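Local coordinates for heme-binding protein HutZ (Vibrio cholerae, PDB 3TGV) that binds heme and probably degrades it to biliverdin beta and delta, with release of iron, at residues A[95-98]-A[99-102]. The protein carries 1 engineered substitution. Numbering follows the deposited sequence.
Sequences SELW and CQVI
From S95 O to C99 N (3.0 Å) through W98 O to I102 N (2.9 Å), four consecutive i to i+4 backbone hydrogen bonds, all close to straight, form the first turns of helix 96-109. S95 is the N-cap: its OG receives a weak bond from W98 N at 3.3 Å and is also hydrogen-bonded to E92 O, tying the cap back to the chain that leaves strand 81-91.

The main side-chain contact is made by W98 and I102, one turn apart. With CG anti to the backbone N (chi1 169°), the indole projects outward from the helix, and CG1 of I102 lies over one face of it, 3.5 Å from the centroid of the five-membered ring, in a CH-pi contact. I102 CD1 continues toward the six-membered ring near CE2 and CZ2. C99 meets the same indole differently: SG stands at the ring's edge, 5.2 Å from the five-membered centroid, a sulfur-aromatic contact beside the ring.

Another side of the helix carries L97 and V101, joined by methyls CD1 and CG2 at 3.8 Å; both residues also rest on F43 of strand 41-47, while W98 and V101 touch L124 of strand 122-129. On the exposed side, Q100 turns back toward E96, but its amide placement is doubtful, NE2 lying too close to E96 CG.

The helix start is thus amphipathic, with L97, W98 and V101 packed on the antiparallel sheet of this FMN-binding-type fold, I102 touching S117 in a loop, and E96 and Q100 turned outward. The cap supplies an acceptor for W98 N, which lacks a preceding helical carbonyl, while I102 would limit rotation of the indole from the face it covers.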
ATOM      1  N   SER A  95      -8.408 -15.343  23.779  1.00 46.06           N
ATOM      2  CA  SER A  95      -9.861 -15.260  23.777  1.00 47.44           C
ATOM      3  C   SER A  95     -10.412 -16.160  22.673  1.00 51.38           C
ATOM      4  O   SER A  95      -9.665 -16.636  21.810  1.00 48.95           O
ATOM      5  CB  SER A  95     -10.330 -13.820  23.556  1.00 53.82           C
ATOM      6  OG  SER A  95     -10.052 -13.380  22.236  1.00 45.92           O
ATOM      7  N   GLU A  96     -11.719 -16.389  22.697  1.00 50.14           N
ATOM      8  CA  GLU A  96     -12.333 -17.276  21.723  1.00 52.54           C
ATOM      9  C   GLU A  96     -12.118 -16.774  20.288  1.00 51.44           C
ATOM     10  O   GLU A  96     -11.815 -17.557  19.389  1.00 50.49           O
ATOM     11  CB  GLU A  96     -13.819 -17.429  22.022  1.00 61.82           C
ATOM     12  CG  GLU A  96     -14.479 -18.598  21.315  1.00 65.51           C
ATOM     13  CD  GLU A  96     -15.921 -18.781  21.744  1.00 70.37           C
ATOM     14  OE1 GLU A  96     -16.824 -18.573  20.903  1.00 70.12           O
ATOM     15  OE2 GLU A  96     -16.149 -19.126  22.927  1.00 72.68           O
ATOM     16  N   LEU A  97     -12.271 -15.470  20.080  1.00 47.85           N
ATOM     17  CA  LEU A  97     -12.012 -14.886  18.768  1.00 45.04           C
ATOM     18  C   LEU A  97     -10.556 -15.086  18.351  1.00 41.69           C
ATOM     19  O   LEU A  97     -10.268 -15.387  17.191  1.00 40.39           O
ATOM     20  CB  LEU A  97     -12.371 -13.402  18.750  1.00 42.01           C
ATOM     21  CG  LEU A  97     -12.361 -12.729  17.370  1.00 40.75           C
ATOM     22  CD1 LEU A  97     -13.062 -13.607  16.338  1.00 40.29           C
ATOM     23  CD2 LEU A  97     -13.010 -11.343  17.425  1.00 39.63           C
ATOM     24  N   TRP A  98      -9.642 -14.918  19.302  1.00 47.44           N
ATOM     25  CA  TRP A  98      -8.219 -15.112  19.048  1.00 42.17           C
ATOM     26  C   TRP A  98      -7.943 -16.507  18.521  1.00 44.40           C
ATOM     27  O   TRP A  98      -7.298 -16.680  17.487  1.00 42.64           O
ATOM     28  CB  TRP A  98      -7.412 -14.897  20.328  1.00 47.87           C
ATOM     29  CG  TRP A  98      -5.983 -15.328  20.213  1.00 46.28           C
ATOM     30  CD1 TRP A  98      -5.500 -16.608  20.278  1.00 47.44           C
ATOM     31  CD2 TRP A  98      -4.841 -14.482  20.025  1.00 44.88           C
ATOM     32  NE1 TRP A  98      -4.132 -16.605  20.137  1.00 45.63           N
ATOM     33  CE2 TRP A  98      -3.706 -15.312  19.983  1.00 46.53           C
ATOM     34  CE3 TRP A  98      -4.675 -13.100  19.892  1.00 44.57           C
ATOM     35  CZ2 TRP A  98      -2.420 -14.807  19.807  1.00 45.66           C
ATOM     36  CZ3 TRP A  98      -3.399 -12.602  19.721  1.00 43.09           C
ATOM     37  CH2 TRP A  98      -2.288 -13.452  19.678  1.00 45.79           C
ATOM     38  N   CYS A  99      -8.429 -17.508  19.243  1.00 46.30           N
ATOM     39  CA  CYS A  99      -8.180 -18.891  18.873  1.00 46.39           C
ATOM     40  C   CYS A  99      -8.744 -19.214  17.490  1.00 42.57           C
ATOM     41  O   CYS A  99      -8.099 -19.896  16.695  1.00 43.47           O
ATOM     42  CB  CYS A  99      -8.746 -19.830  19.941  1.00 55.62           C
ATOM     43  SG  CYS A  99      -8.048 -19.538  21.598  1.00 61.32           S
ATOM     44  N   GLN A 100      -9.939 -18.711  17.195  1.00 45.20           N
ATOM     45  CA  GLN A 100     -10.562 -18.956  15.895  1.00 44.79           C
ATOM     46  C   GLN A 100      -9.742 -18.370  14.749  1.00 43.13           C
ATOM     47  O   GLN A 100      -9.432 -19.053  13.769  1.00 40.42           O
ATOM     48  CB  GLN A 100     -11.975 -18.381  15.866  1.00 46.93           C
ATOM     49  CG  GLN A 100     -12.927 -19.041  16.844  1.00 53.14           C
ATOM     50  CD  GLN A 100     -14.176 -18.216  17.091  1.00 60.19           C
ATOM     51  OE1 GLN A 100     -14.781 -17.679  16.158  1.00 64.97           O
ATOM     52  NE2 GLN A 100     -14.564 -18.100  18.357  1.00 65.64           N
ATOM     53  N   VAL A 101      -9.392 -17.096  14.877  1.00 45.76           N
ATOM     54  CA  VAL A 101      -8.649 -16.408  13.830  1.00 41.05           C
ATOM     55  C   VAL A 101      -7.241 -16.990  13.677  1.00 39.89           C
ATOM     56  O   VAL A 101      -6.772 -17.189  12.556  1.00 36.33           O
ATOM     57  CB  VAL A 101      -8.588 -14.888  14.082  1.00 40.04           C
ATOM     58  CG1 VAL A 101      -7.771 -14.192  12.991  1.00 40.09           C
ATOM     59  CG2 VAL A 101      -9.995 -14.314  14.142  1.00 36.25           C
ATOM     60  N   ILE A 102      -6.572 -17.272  14.794  1.00 40.35           N
ATOM     61  CA  ILE A 102      -5.257 -17.898  14.717  1.00 38.96           C
ATOM     62  C   ILE A 102      -5.359 -19.211  13.942  1.00 38.12           C
ATOM     63  O   ILE A 102      -4.560 -19.487  13.040  1.00 38.97           O
ATOM     64  CB  ILE A 102      -4.654 -18.173  16.109  1.00 41.92           C
ATOM     65  CG1 ILE A 102      -4.390 -16.866  16.863  1.00 40.39           C
ATOM     66  CG2 ILE A 102      -3.364 -18.952  15.973  1.00 43.36           C
ATOM     67  CD1 ILE A 102      -3.447 -15.918  16.154  1.00 42.35           C
TER